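Local atomic coordinates of Svp1-like protein 2 (Kluyveromyces lactis, PDB entry 4V16), a protein that probably binds phosphatidylinositol 3,5-bisphosphate through a WD-repeat beta-propeller of the PROPPIN family and thereby associates with membranes. Residues A[19-24]-A[229-234]; A[28-33]-A[37-42]; A[80-83]-A[88-91]; A[118-121]-A[125-128]. All blocks are in the same frame, centred on the assembly; numbering follows the deposited sequence.

Contact 1: A[19-24]-A[229-234]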
loop_
_atom_site.group_PDB
_atom_site.type_symbol
_atom_site.label_atom_id
_atom_site.label_comp_id
_atom_site.label_asym_id
_atom_site.label_seq_id
_atom_site.Cartn_x
_atom_site.Cartn_y
_atom_site.Cartn_z
ATOM N N ASP A 19 -2.225 -10.219 -9.042
ATOM C CA ASP A 19 -1.874 -9.266 -8.000
ATOM C C ASP A 19 -1.261 -8.021 -8.628
ATOM O O ASP A 19 -0.747 -8.065 -9.745
ATOM C CB ASP A 19 -0.902 -9.886 -6.993
ATOM C CG ASP A 19 -0.744 -9.040 -5.736
ATOM O OD1 ASP A 19 -1.766 -8.541 -5.216
ATOM O OD2 ASP A 19 0.403 -8.870 -5.269
ATOM N N TYR A 20 -1.325 -6.911 -7.900
ATOM C CA TYR A 20 -0.762 -5.652 -8.365
ATOM C C TYR A 20 -0.348 -4.805 -7.171
ATOM O O TYR A 20 -0.945 -4.902 -6.099
ATOM C CB TYR A 20 -1.767 -4.895 -9.238
ATOM C CG TYR A 20 -2.992 -4.413 -8.491
ATOM C CD1 TYR A 20 -3.900 -5.314 -7.951
ATOM C CD2 TYR A 20 -3.244 -3.057 -8.335
ATOM C CE1 TYR A 20 -5.018 -4.882 -7.270
ATOM C CE2 TYR A 20 -4.365 -2.612 -7.655
ATOM C CZ TYR A 20 -5.248 -3.531 -7.124
ATOM O OH TYR A 20 -6.366 -3.102 -6.446
ATOM N N GLU A 21 0.677 -3.980 -7.354
ATOM C CA GLU A 21 1.161 -3.121 -6.281
ATOM C C GLU A 21 2.095 -2.043 -6.826
ATOM O O GLU A 21 2.755 -2.243 -7.845
ATOM C CB GLU A 21 1.880 -3.958 -5.216
ATOM C CG GLU A 21 2.286 -3.188 -3.969
ATOM C CD GLU A 21 1.103 -2.561 -3.254
ATOM O OE1 GLU A 21 0.488 -3.247 -2.407
ATOM O OE2 GLU A 21 0.792 -1.382 -3.537
ATOM N N PHE A 22 2.138 -0.898 -6.152
ATOM C CA PHE A 22 3.058 0.170 -6.521
ATOM C C PHE A 22 4.399 -0.009 -5.817
ATOM O O PHE A 22 4.512 -0.787 -4.872
ATOM C CB PHE A 22 2.477 1.543 -6.167
ATOM C CG PHE A 22 1.172 1.848 -6.846
ATOM C CD1 PHE A 22 1.123 2.091 -8.207
ATOM C CD2 PHE A 22 -0.003 1.907 -6.117
ATOM C CE1 PHE A 22 -0.075 2.376 -8.829
ATOM C CE2 PHE A 22 -1.204 2.192 -6.734
ATOM C CZ PHE A 22 -1.240 2.427 -8.092
ATOM N N ASN A 23 5.412 0.716 -6.277
ATOM C CA ASN A 23 6.675 0.781 -5.558
ATOM C C ASN A 23 6.589 1.865 -4.489
ATOM O O ASN A 23 5.547 2.501 -4.327
ATOM C CB ASN A 23 7.841 1.042 -6.515
ATOM C CG ASN A 23 7.647 2.287 -7.351
ATOM O OD1 ASN A 23 6.528 2.771 -7.518
ATOM N ND2 ASN A 23 8.741 2.805 -7.895
ATOM N N GLN A 24 7.682 2.077 -3.767
ATOM C CA GLN A 24 7.659 2.911 -2.569
ATOM C C GLN A 24 7.302 4.370 -2.867
ATOM O O GLN A 24 6.602 5.009 -2.082
ATOM C CB GLN A 24 9.011 2.836 -1.854
ATOM C CG GLN A 24 9.286 1.490 -1.177
ATOM C CD GLN A 24 9.439 0.341 -2.166
ATOM O OE1 GLN A 24 9.815 0.549 -3.321
ATOM N NE2 GLN A 24 9.137 -0.875 -1.718
ATOM N N ASP A 229 -8.660 1.857 0.111
ATOM C CA ASP A 229 -7.254 2.247 0.133
ATOM C C ASP A 229 -7.031 3.666 0.652
ATOM O O ASP A 229 -7.907 4.526 0.553
ATOM C CB ASP A 229 -6.650 2.120 -1.269
ATOM C CG ASP A 229 -5.131 2.129 -1.255
ATOM O OD1 ASP A 229 -4.538 1.631 -0.275
ATOM O OD2 ASP A 229 -4.529 2.630 -2.227
ATOM N N MET A 230 -5.842 3.883 1.212
ATOM C CA MET A 230 -5.374 5.203 1.624
ATOM C C MET A 230 -4.003 5.461 1.018
ATOM O O MET A 230 -3.277 4.525 0.688
ATOM C CB MET A 230 -5.277 5.308 3.144
ATOM C CG MET A 230 -6.595 5.270 3.880
ATOM S SD MET A 230 -6.311 5.235 5.658
ATOM C CE MET A 230 -7.934 5.683 6.255
ATOM N N ARG A 231 -3.639 6.731 0.884
ATOM C CA ARG A 231 -2.308 7.075 0.404
ATOM C C ARG A 231 -1.970 8.538 0.667
ATOM O O ARG A 231 -2.739 9.436 0.324
ATOM C CB ARG A 231 -2.191 6.773 -1.091
ATOM C CG ARG A 231 -0.788 6.427 -1.536
ATOM C CD ARG A 231 -0.346 5.056 -1.020
ATOM N NE ARG A 231 -0.833 3.961 -1.855
ATOM C CZ ARG A 231 -0.618 2.672 -1.603
ATOM N NH1 ARG A 231 0.074 2.305 -0.533
ATOM N NH2 ARG A 231 -1.098 1.747 -2.421
ATOM N N TRP A 232 -0.812 8.765 1.280
ATOM C CA TRP A 232 -0.328 10.113 1.556
ATOM C C TRP A 232 0.229 10.770 0.300
ATOM O O TRP A 232 0.818 10.104 -0.554
ATOM C CB TRP A 232 0.759 10.085 2.631
ATOM C CG TRP A 232 0.284 9.667 3.986
ATOM C CD1 TRP A 232 0.117 8.391 4.440
ATOM C CD2 TRP A 232 -0.069 10.528 5.073
ATOM N NE1 TRP A 232 -0.324 8.405 5.741
ATOM C CE2 TRP A 232 -0.447 9.706 6.153
ATOM C CE3 TRP A 232 -0.108 11.917 5.237
ATOM C CZ2 TRP A 232 -0.857 10.225 7.378
ATOM C CZ3 TRP A 232 -0.517 12.429 6.453
ATOM C CH2 TRP A 232 -0.885 11.586 7.509
ATOM N N SER A 233 0.055 12.083 0.196
ATOM C CA SER A 233 0.666 12.836 -0.891
ATOM C C SER A 233 2.180 12.827 -0.693
ATOM O O SER A 233 2.658 12.554 0.409
ATOM C CB SER A 233 0.122 14.265 -0.940
ATOM O OG SER A 233 0.315 14.926 0.298
ATOM N N PRO A 234 2.942 13.111 -1.760
ATOM C CA PRO A 234 4.408 13.053 -1.681
ATOM C C PRO A 234 4.998 13.928 -0.572
ATOM O O PRO A 234 6.000 13.542 0.032
ATOM C CB PRO A 234 4.849 13.552 -3.059
ATOM C CG PRO A 234 3.705 13.232 -3.957
ATOM C CD PRO A 234 2.480 13.431 -3.122
#

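Contact 2: A[28-33]-A[37-42]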
loop_
_atom_site.group_PDB
_atom_site.type_symbol
_atom_site.label_atom_id
_atom_site.label_comp_id
_atom_site.label_asym_id
_atom_site.label_seq_id
_atom_site.Cartn_x
_atom_site.Cartn_y
_atom_site.Cartn_z
ATOM N N CYS A 28 6.072 3.440 -10.184
ATOM C CA CYS A 28 5.946 2.197 -10.939
ATOM C C CYS A 28 4.780 1.347 -10.447
ATOM O O CYS A 28 4.419 1.390 -9.272
ATOM C CB CYS A 28 7.238 1.381 -10.853
ATOM S SG CYS A 28 8.619 2.056 -11.808
ATOM N N LEU A 29 4.200 0.585 -11.370
ATOM C CA LEU A 29 3.163 -0.391 -11.058
ATOM C C LEU A 29 3.603 -1.755 -11.565
ATOM O O LEU A 29 3.861 -1.924 -12.757
ATOM C CB LEU A 29 1.826 0.003 -11.691
ATOM C CG LEU A 29 0.693 -1.028 -11.606
ATOM C CD1 LEU A 29 0.217 -1.205 -10.172
ATOM C CD2 LEU A 29 -0.459 -0.628 -12.509
ATOM N N ILE A 30 3.693 -2.720 -10.657
ATOM C CA ILE A 30 4.044 -4.085 -11.026
ATOM C C ILE A 30 2.829 -4.985 -10.832
ATOM O O ILE A 30 2.148 -4.914 -9.808
ATOM C CB ILE A 30 5.246 -4.607 -10.205
ATOM C CG1 ILE A 30 5.651 -6.003 -10.682
ATOM C CG2 ILE A 30 4.934 -4.612 -8.710
ATOM C CD1 ILE A 30 7.052 -6.396 -10.265
ATOM N N VAL A 31 2.552 -5.814 -11.835
ATOM C CA VAL A 31 1.393 -6.698 -11.817
ATOM C C VAL A 31 1.809 -8.108 -12.206
ATOM O O VAL A 31 2.813 -8.297 -12.893
ATOM C CB VAL A 31 0.278 -6.211 -12.779
ATOM C CG1 VAL A 31 -0.011 -4.730 -12.569
ATOM C CG2 VAL A 31 0.651 -6.474 -14.234
ATOM N N SER A 32 1.029 -9.091 -11.768
ATOM C CA SER A 32 1.259 -10.481 -12.141
ATOM C C SER A 32 0.010 -11.075 -12.782
ATOM O O SER A 32 -1.112 -10.837 -12.327
ATOM C CB SER A 32 1.670 -11.307 -10.922
ATOM O OG SER A 32 0.623 -11.368 -9.969
ATOM N N THR A 33 0.217 -11.834 -13.850
ATOM C CA THR A 33 -0.855 -12.559 -14.516
ATOM C C THR A 33 -0.541 -14.044 -14.413
ATOM O O THR A 33 0.525 -14.419 -13.921
ATOM C CB THR A 33 -0.999 -12.137 -15.991
ATOM O OG1 THR A 33 0.154 -12.554 -16.732
ATOM C CG2 THR A 33 -1.154 -10.630 -16.103
ATOM N N PHE A 37 4.483 -11.574 -15.498
ATOM C CA PHE A 37 4.377 -10.391 -14.652
ATOM C C PHE A 37 5.056 -9.219 -15.359
ATOM O O PHE A 37 6.124 -9.372 -15.953
ATOM C CB PHE A 37 4.978 -10.638 -13.260
ATOM C CG PHE A 37 6.475 -10.810 -13.243
ATOM C CD1 PHE A 37 7.316 -9.708 -13.224
ATOM C CD2 PHE A 37 7.039 -12.075 -13.197
ATOM C CE1 PHE A 37 8.690 -9.865 -13.192
ATOM C CE2 PHE A 37 8.413 -12.236 -13.162
ATOM C CZ PHE A 37 9.238 -11.129 -13.159
ATOM N N ASP A 38 4.407 -8.057 -15.314
ATOM C CA ASP A 38 4.865 -6.878 -16.043
ATOM C C ASP A 38 5.069 -5.690 -15.103
ATOM O O ASP A 38 4.438 -5.609 -14.048
ATOM C CB ASP A 38 3.857 -6.502 -17.136
ATOM C CG ASP A 38 3.463 -7.683 -18.009
ATOM O OD1 ASP A 38 3.142 -8.759 -17.462
ATOM O OD2 ASP A 38 3.464 -7.530 -19.250
ATOM N N ILE A 39 5.955 -4.776 -15.495
ATOM C CA ILE A 39 6.170 -3.530 -14.763
ATOM C C ILE A 39 5.831 -2.339 -15.655
ATOM O O ILE A 39 6.169 -2.328 -16.840
ATOM C CB ILE A 39 7.623 -3.403 -14.265
ATOM C CG1 ILE A 39 8.000 -4.634 -13.437
ATOM C CG2 ILE A 39 7.795 -2.123 -13.444
ATOM C CD1 ILE A 39 9.421 -4.631 -12.924
ATOM N N TYR A 40 5.169 -1.341 -15.076
ATOM C CA TYR A 40 4.732 -0.160 -15.815
ATOM C C TYR A 40 5.152 1.130 -15.118
ATOM O O TYR A 40 5.262 1.175 -13.894
ATOM C CB TYR A 40 3.207 -0.155 -15.974
ATOM C CG TYR A 40 2.614 -1.410 -16.575
ATOM C CD1 TYR A 40 2.379 -2.534 -15.795
ATOM C CD2 TYR A 40 2.266 -1.461 -17.917
ATOM C CE1 TYR A 40 1.828 -3.682 -16.341
ATOM C CE2 TYR A 40 1.716 -2.603 -18.472
ATOM C CZ TYR A 40 1.498 -3.709 -17.680
ATOM O OH TYR A 40 0.949 -4.846 -18.231
ATOM N N ASN A 41 5.386 2.177 -15.902
ATOM C CA ASN A 41 5.400 3.531 -15.367
ATOM C C ASN A 41 3.966 3.914 -15.039
ATOM O O ASN A 41 3.041 3.491 -15.729
ATOM C CB ASN A 41 6.005 4.523 -16.362
ATOM C CG ASN A 41 7.518 4.581 -16.284
ATOM O OD1 ASN A 41 8.096 4.532 -15.200
ATOM N ND2 ASN A 41 8.169 4.688 -17.438
ATOM N N VAL A 42 3.777 4.695 -13.984
ATOM C CA VAL A 42 2.438 5.122 -13.596
ATOM C C VAL A 42 2.010 6.347 -14.398
ATOM O O VAL A 42 0.865 6.438 -14.844
ATOM C CB VAL A 42 2.366 5.442 -12.095
ATOM C CG1 VAL A 42 0.988 5.984 -11.723
ATOM C CG2 VAL A 42 2.688 4.195 -11.279
#

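Contact 3: A[80-83]-A[88-91]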
loop_
_atom_site.group_PDB
_atom_site.type_symbol
_atom_site.label_atom_id
_atom_site.label_comp_id
_atom_site.label_asym_id
_atom_site.label_seq_id
_atom_site.Cartn_x
_atom_site.Cartn_y
_atom_site.Cartn_z
ATOM N N ILE A 80 13.490 -14.107 -5.079
ATOM C CA ILE A 80 14.057 -12.785 -5.312
ATOM C C ILE A 80 14.666 -12.786 -6.711
ATOM O O ILE A 80 15.753 -13.321 -6.930
ATOM C CB ILE A 80 15.122 -12.403 -4.266
ATOM C CG1 ILE A 80 14.545 -12.485 -2.849
ATOM C CG2 ILE A 80 15.655 -11.003 -4.536
ATOM C CD1 ILE A 80 13.397 -11.531 -2.582
ATOM N N TRP A 81 13.944 -12.187 -7.649
ATOM C CA TRP A 81 14.287 -12.241 -9.065
ATOM C C TRP A 81 15.175 -11.065 -9.474
ATOM O O TRP A 81 14.907 -9.918 -9.118
ATOM C CB TRP A 81 12.998 -12.260 -9.895
ATOM C CG TRP A 81 13.180 -12.314 -11.386
ATOM C CD1 TRP A 81 13.135 -11.263 -12.257
ATOM C CD2 TRP A 81 13.403 -13.484 -12.180
ATOM N NE1 TRP A 81 13.327 -11.706 -13.544
ATOM C CE2 TRP A 81 13.494 -13.065 -13.524
ATOM C CE3 TRP A 81 13.541 -14.843 -11.886
ATOM C CZ2 TRP A 81 13.717 -13.958 -14.570
ATOM C CZ3 TRP A 81 13.763 -15.729 -12.927
ATOM C CH2 TRP A 81 13.849 -15.282 -14.252
ATOM N N ASP A 82 16.241 -11.366 -10.208
ATOM C CA ASP A 82 17.118 -10.339 -10.754
ATOM C C ASP A 82 16.653 -9.997 -12.166
ATOM O O ASP A 82 16.596 -10.862 -13.040
ATOM C CB ASP A 82 18.573 -10.813 -10.755
ATOM C CG ASP A 82 19.559 -9.690 -11.034
ATOM O OD1 ASP A 82 19.256 -8.820 -11.874
ATOM O OD2 ASP A 82 20.638 -9.677 -10.406
ATOM N N ASP A 83 16.331 -8.727 -12.380
ATOM C CA ASP A 83 15.663 -8.295 -13.603
ATOM C C ASP A 83 16.608 -8.184 -14.802
ATOM O O ASP A 83 16.158 -8.201 -15.949
ATOM C CB ASP A 83 14.973 -6.947 -13.358
ATOM C CG ASP A 83 14.016 -6.569 -14.468
ATOM O OD1 ASP A 83 13.560 -7.473 -15.200
ATOM O OD2 ASP A 83 13.712 -5.364 -14.601
ATOM N N ASP A 88 16.831 -16.221 -10.624
ATOM C CA ASP A 88 16.627 -16.131 -9.185
ATOM C C ASP A 88 17.931 -15.781 -8.479
ATOM O O ASP A 88 19.004 -16.232 -8.880
ATOM C CB ASP A 88 16.078 -17.448 -8.625
ATOM C CG ASP A 88 14.697 -17.785 -9.157
ATOM O OD1 ASP A 88 13.910 -16.852 -9.420
ATOM O OD2 ASP A 88 14.396 -18.990 -9.303
ATOM N N ILE A 89 17.830 -14.968 -7.434
ATOM C CA ILE A 89 18.957 -14.716 -6.546
ATOM C C ILE A 89 18.916 -15.748 -5.426
ATOM O O ILE A 89 19.899 -16.442 -5.171
ATOM C CB ILE A 89 18.927 -13.289 -5.971
ATOM C CG1 ILE A 89 19.017 -12.269 -7.109
ATOM C CG2 ILE A 89 20.073 -13.085 -4.985
ATOM C CD1 ILE A 89 18.885 -10.828 -6.670
ATOM N N THR A 90 17.766 -15.839 -4.763
ATOM C CA THR A 90 17.513 -16.888 -3.780
ATOM C C THR A 90 16.033 -17.243 -3.733
ATOM O O THR A 90 15.201 -16.577 -4.350
ATOM C CB THR A 90 17.957 -16.476 -2.361
ATOM O OG1 THR A 90 17.501 -15.147 -2.078
ATOM C CG2 THR A 90 19.469 -16.535 -2.226
ATOM N N ARG A 91 15.721 -18.305 -2.997
ATOM C CA ARG A 91 14.345 -18.687 -2.716
ATOM C C ARG A 91 14.203 -18.922 -1.218
ATOM O O ARG A 91 15.081 -19.518 -0.595
ATOM C CB ARG A 91 13.950 -19.935 -3.504
ATOM C CG ARG A 91 14.069 -19.765 -5.014
ATOM C CD ARG A 91 15.065 -20.727 -5.655
ATOM N NE ARG A 91 14.396 -21.795 -6.391
ATOM C CZ ARG A 91 15.023 -22.697 -7.140
ATOM N NH1 ARG A 91 16.346 -22.669 -7.253
ATOM N NH2 ARG A 91 14.327 -23.628 -7.777
#

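Contact 4: A[118-121]-A[125-128]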
loop_
_atom_site.group_PDB
_atom_site.type_symbol
_atom_site.label_atom_id
_atom_site.label_comp_id
_atom_site.label_asym_id
_atom_site.label_seq_id
_atom_site.Cartn_x
_atom_site.Cartn_y
_atom_site.Cartn_z
ATOM N N ILE A 118 10.721 -11.460 9.209
ATOM C CA ILE A 118 11.660 -10.436 8.767
ATOM C C ILE A 118 12.998 -11.058 8.368
ATOM O O ILE A 118 13.776 -11.483 9.225
ATOM C CB ILE A 118 11.889 -9.378 9.868
ATOM C CG1 ILE A 118 10.557 -8.726 10.254
ATOM C CG2 ILE A 118 12.891 -8.321 9.398
ATOM C CD1 ILE A 118 10.645 -7.768 11.432
ATOM N N PHE A 119 13.254 -11.104 7.063
ATOM C CA PHE A 119 14.510 -11.626 6.531
ATOM C C PHE A 119 15.450 -10.481 6.157
ATOM O O PHE A 119 15.029 -9.329 6.060
ATOM C CB PHE A 119 14.260 -12.507 5.305
ATOM C CG PHE A 119 13.263 -13.607 5.536
ATOM C CD1 PHE A 119 11.902 -13.356 5.456
ATOM C CD2 PHE A 119 13.685 -14.894 5.823
ATOM C CE1 PHE A 119 10.981 -14.366 5.663
ATOM C CE2 PHE A 119 12.768 -15.910 6.030
ATOM C CZ PHE A 119 11.415 -15.644 5.952
ATOM N N LYS A 120 16.720 -10.811 5.943
ATOM C CA LYS A 120 17.712 -9.840 5.492
ATOM C C LYS A 120 17.667 -9.707 3.975
ATOM O O LYS A 120 17.482 -10.699 3.267
ATOM C CB LYS A 120 19.114 -10.260 5.944
ATOM C CG LYS A 120 20.240 -9.354 5.457
ATOM C CD LYS A 120 21.598 -9.984 5.712
ATOM C CE LYS A 120 22.727 -9.098 5.208
ATOM N NZ LYS A 120 24.067 -9.723 5.404
ATOM N N PHE A 121 17.837 -8.485 3.476
ATOM C CA PHE A 121 17.942 -8.267 2.039
ATOM C C PHE A 121 19.409 -8.299 1.627
ATOM O O PHE A 121 20.131 -7.309 1.763
ATOM C CB PHE A 121 17.298 -6.944 1.626
ATOM C CG PHE A 121 17.094 -6.822 0.147
ATOM C CD1 PHE A 121 15.941 -7.309 -0.444
ATOM C CD2 PHE A 121 18.061 -6.243 -0.658
ATOM C CE1 PHE A 121 15.749 -7.210 -1.806
ATOM C CE2 PHE A 121 17.875 -6.140 -2.023
ATOM C CZ PHE A 121 16.718 -6.626 -2.598
ATOM N N TRP A 125 20.512 -13.914 3.325
ATOM C CA TRP A 125 19.051 -13.883 3.191
ATOM C C TRP A 125 18.362 -14.658 4.319
ATOM O O TRP A 125 17.427 -15.422 4.074
ATOM C CB TRP A 125 18.615 -14.453 1.832
ATOM C CG TRP A 125 19.326 -13.842 0.658
ATOM C CD1 TRP A 125 20.496 -14.264 0.097
ATOM C CD2 TRP A 125 18.910 -12.697 -0.097
ATOM N NE1 TRP A 125 20.837 -13.452 -0.957
ATOM C CE2 TRP A 125 19.878 -12.483 -1.099
ATOM C CE3 TRP A 125 17.813 -11.833 -0.024
ATOM C CZ2 TRP A 125 19.783 -11.441 -2.020
ATOM C CZ3 TRP A 125 17.721 -10.797 -0.940
ATOM C CH2 TRP A 125 18.700 -10.611 -1.924
ATOM N N ASN A 126 18.822 -14.444 5.549
ATOM C CA ASN A 126 18.324 -15.179 6.710
ATOM C C ASN A 126 17.363 -14.355 7.563
ATOM O O ASN A 126 17.254 -13.140 7.393
ATOM C CB ASN A 126 19.495 -15.641 7.578
ATOM C CG ASN A 126 20.226 -14.483 8.236
ATOM O OD1 ASN A 126 20.568 -13.494 7.586
ATOM N ND2 ASN A 126 20.457 -14.597 9.538
ATOM N N LYS A 127 16.677 -15.022 8.489
ATOM C CA LYS A 127 15.786 -14.341 9.423
ATOM C C LYS A 127 16.609 -13.564 10.442
ATOM O O LYS A 127 17.599 -14.072 10.969
ATOM C CB LYS A 127 14.866 -15.336 10.133
ATOM C CG LYS A 127 14.265 -16.379 9.213
ATOM C CD LYS A 127 13.135 -17.154 9.875
ATOM C CE LYS A 127 11.844 -16.349 9.909
ATOM N NZ LYS A 127 10.664 -17.205 10.220
ATOM N N ILE A 128 16.189 -12.334 10.718
ATOM C CA ILE A 128 16.939 -11.438 11.589
ATOM C C ILE A 128 16.406 -11.471 13.019
ATOM O O ILE A 128 17.134 -11.186 13.970
ATOM C CB ILE A 128 16.889 -9.993 11.058
ATOM C CG1 ILE A 128 17.455 -9.947 9.637
ATOM C CG2 ILE A 128 17.667 -9.047 11.977
ATOM C CD1 ILE A 128 17.327 -8.604 8.974
#

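Contact 1: A[19-24]-A[229-234]
Glu21 holds CG trans to its own backbone N (chi1 -173°) and then folds at chi2, which brings its carboxylate up to the guanidinium of Arg231. Arg231 leaves its strand in a similar way but bends twice, at chi2 and chi3, and presents NH2 as the leading atom. The two meet as a long salt bridge, Glu21 OE2 to Arg231 NH2 at 3.8 Å, with the flat groups 82° apart, so charge attraction rather than a paired carboxylate-guanidinium grip joins them. OE2 is steadied from its own strand: Phe22 N donates to Glu21 OE2 at 3.0 Å, on the anti side of the carboxylate. Both segments lie on the innermost strands of their blades in a seven-bladed beta-propeller, near its central axis, and strand 285-288, the innermost strand of the blade between them, supplies Lys285 for Glu21 OE1 and Ile286 as the partner of Arg231 NE. Asp229 completes a salt-bridge network: its OD2 stands 3.5 Å from Arg231 NH2, well out of the guanidinium plane, so charge alone acts and no N-H points at it. That aspartate is itself held by Arg186 and by Ile286 N. Beside this network, Arg231 NH2 reaches the rim of the Phe22 ring, 3.9 Å from Phe22 CD2. It lies close to the ring plane, an approach at the edge and not over the aromatic face.

Contact 2: A[28-33]-A[37-42]
Ile30 and Ile39 sit opposite one another as a non-hydrogen-bonded pair, their side chains on one face of the sheet. Ile30 sends CG1 away from its backbone N (chi1 -176°), whereas Ile39 keeps CG1 beside N (chi1 -55°). The outcome is an oblique contact in which Ile30 CD1 lies 3.8 Å from Ile39 CG1. Ile30 CD1 also lies 4.4 Å from Phe37 CD1. Phe37 has its CG between backbone N and carbonyl carbon (chi1 68°), and beyond CB, which faces Ser32, the ring heads away from strand 28-32. Ile59, Met61 and Ile68 of the next blade pack against this face.

On the other face Tyr40 lies with its ring edge turned to its partners: Leu29 O is 3.4 Å from Tyr40 CD1, and Val31 CG2 is 3.7 Å from Tyr40 CE1, both near the ring plane. The valine and tyrosine side chains cross at about a right angle. Asp38, on this face too, bonds Ser36 through OD1. At the far end Val42 CG2 rests 3.6 Å from Cys28 C.

Four backbone hydrogen bonds fix the register. Leu29 and Tyr40 exchange two, with Leu29 N to Tyr40 O at 2.8 Å, and Val31 and Asp38 exchange the other two, with Val31 N to Asp38 O at 2.9 Å. This is the antiparallel beta hairpin formed by the second and third strands of a four-stranded propeller blade.

Contact 3: A[80-83]-A[88-91]
Ile80 and Ile89 meet in the hairpin that joins the third strand of a propeller blade, 77-82, to its outermost strand, 87-93, at a place where the outer strand is distorted as in a classic beta bulge. Ile89 and Thr90 together face the single residue Ile80: Ile89 N donates to Ile80 O at 2.7 Å, and Ile80 N donates to Thr90 O at 3.1 Å. The helical backbone angles of Ile89 turn the strand through a corner there.

The bulge swings the Ile89 side chain toward strand 77-82, where it settles between two neighbours. Its CD1 comes to 3.9 Å from Ile80 CG2 in an oblique apolar contact, and its CG1 lies 4.0 Å from Asp82 CB. Thr90 runs alongside Ile80, with Thr90 OG1 4.1 Å from Ile80 CG1.

The carboxylate of Asp82 serves the turn instead: OD1 accepts from Val84 N and Lys85 N, an Asx turn closing the strand, and also from Asn66 ND2 on the inner side of the blade. Trp81 lies on the opposite sheet face from Ile80 and reaches Gln51 of the preceding blade.

Trp81 and Asp88 form a non-hydrogen-bonded pair. The indole leaves with CG trans to the backbone N (chi1 180°), and its six-membered ring comes back past Asp88, whose other oxygen, OD2, has a weak hydrogen bond to His79. Ring and carboxylate planes stand 75° apart, and Asp88 OD1 lies at the indole edge, near its plane, 3.2 Å from Trp81 CE3.

Contact 4: A[118-121]-A[125-128]
Phe119 and Lys127 bridge their backbones where the loop after strand 115-120, the third strand of a propeller blade, doubles back beside it before the short outermost strand 132-133. Two backbone hydrogen bonds tie loop to strand: Ile128 N to Ile118 O at 3.0 Å and Lys120 N to Asn126 O at 2.8 Å. CA-H...O contacts supplement them, among them Phe119 CA to Asn126 O. There is a single bridge, and the two chain directions lie 139° apart, well away from antiparallel.

Side-chain packing follows on both sides of this bridge. Lys127 lays its aliphatic chain along the Phe119 ring, the two side chains pointing the same way, with Lys127 CG 3.5 Å from Phe119 CE2. A bend at chi3 (78°) then directs NZ to its salt-bridge partner, Asp131. Ile128 reaches across with CD1 to lie 3.7 Å from Lys120 CA. The Lys120 chain is fully extended; it passes Asn126 obliquely, its CB 3.9 Å from Asn126 OD1, and its NZ bonds Asn123 O within the turn.

Aromatic contact closes the other end. Trp125 has left-handed backbone angles, and its indole turns back along the Lys120-Phe121 backbone, with the carbonyl carbon of Phe121 over one face. It forms a T-shaped pair with Phe121, edge of the tryptophan to face of the phenylalanine, with ring centroids 5.3 Å apart and planes at 67°. The leading atom is Trp125 CZ3, over the rim of the Phe121 ring and 3.9 Å from Phe121 CD1.

In the fold
Contact 1 lies near the propeller axis and joins two blades through charged side chains; contacts 2, 3 and 4 each lie within one blade and combine backbone hydrogen bonds with apolar packing, to which contact 3 adds a carboxylate at an indole edge and contact 4 a T-shaped aromatic pair. Strand 19-22 of contact 1 lies beside strand 28-32 of contact 2 in one sheet, where Asp19 O bonds Ser32 N. Contact 2, a regular hairpin, is alone in being fully buried; contact 1, though central, is partly buried, like the irregular contacts 3 and 4 farther out. Blades pack through Phe37 CZ and Trp81 CD1, 4.0 Å apart, and through Trp125 on Ile80, Ile89 and Thr90.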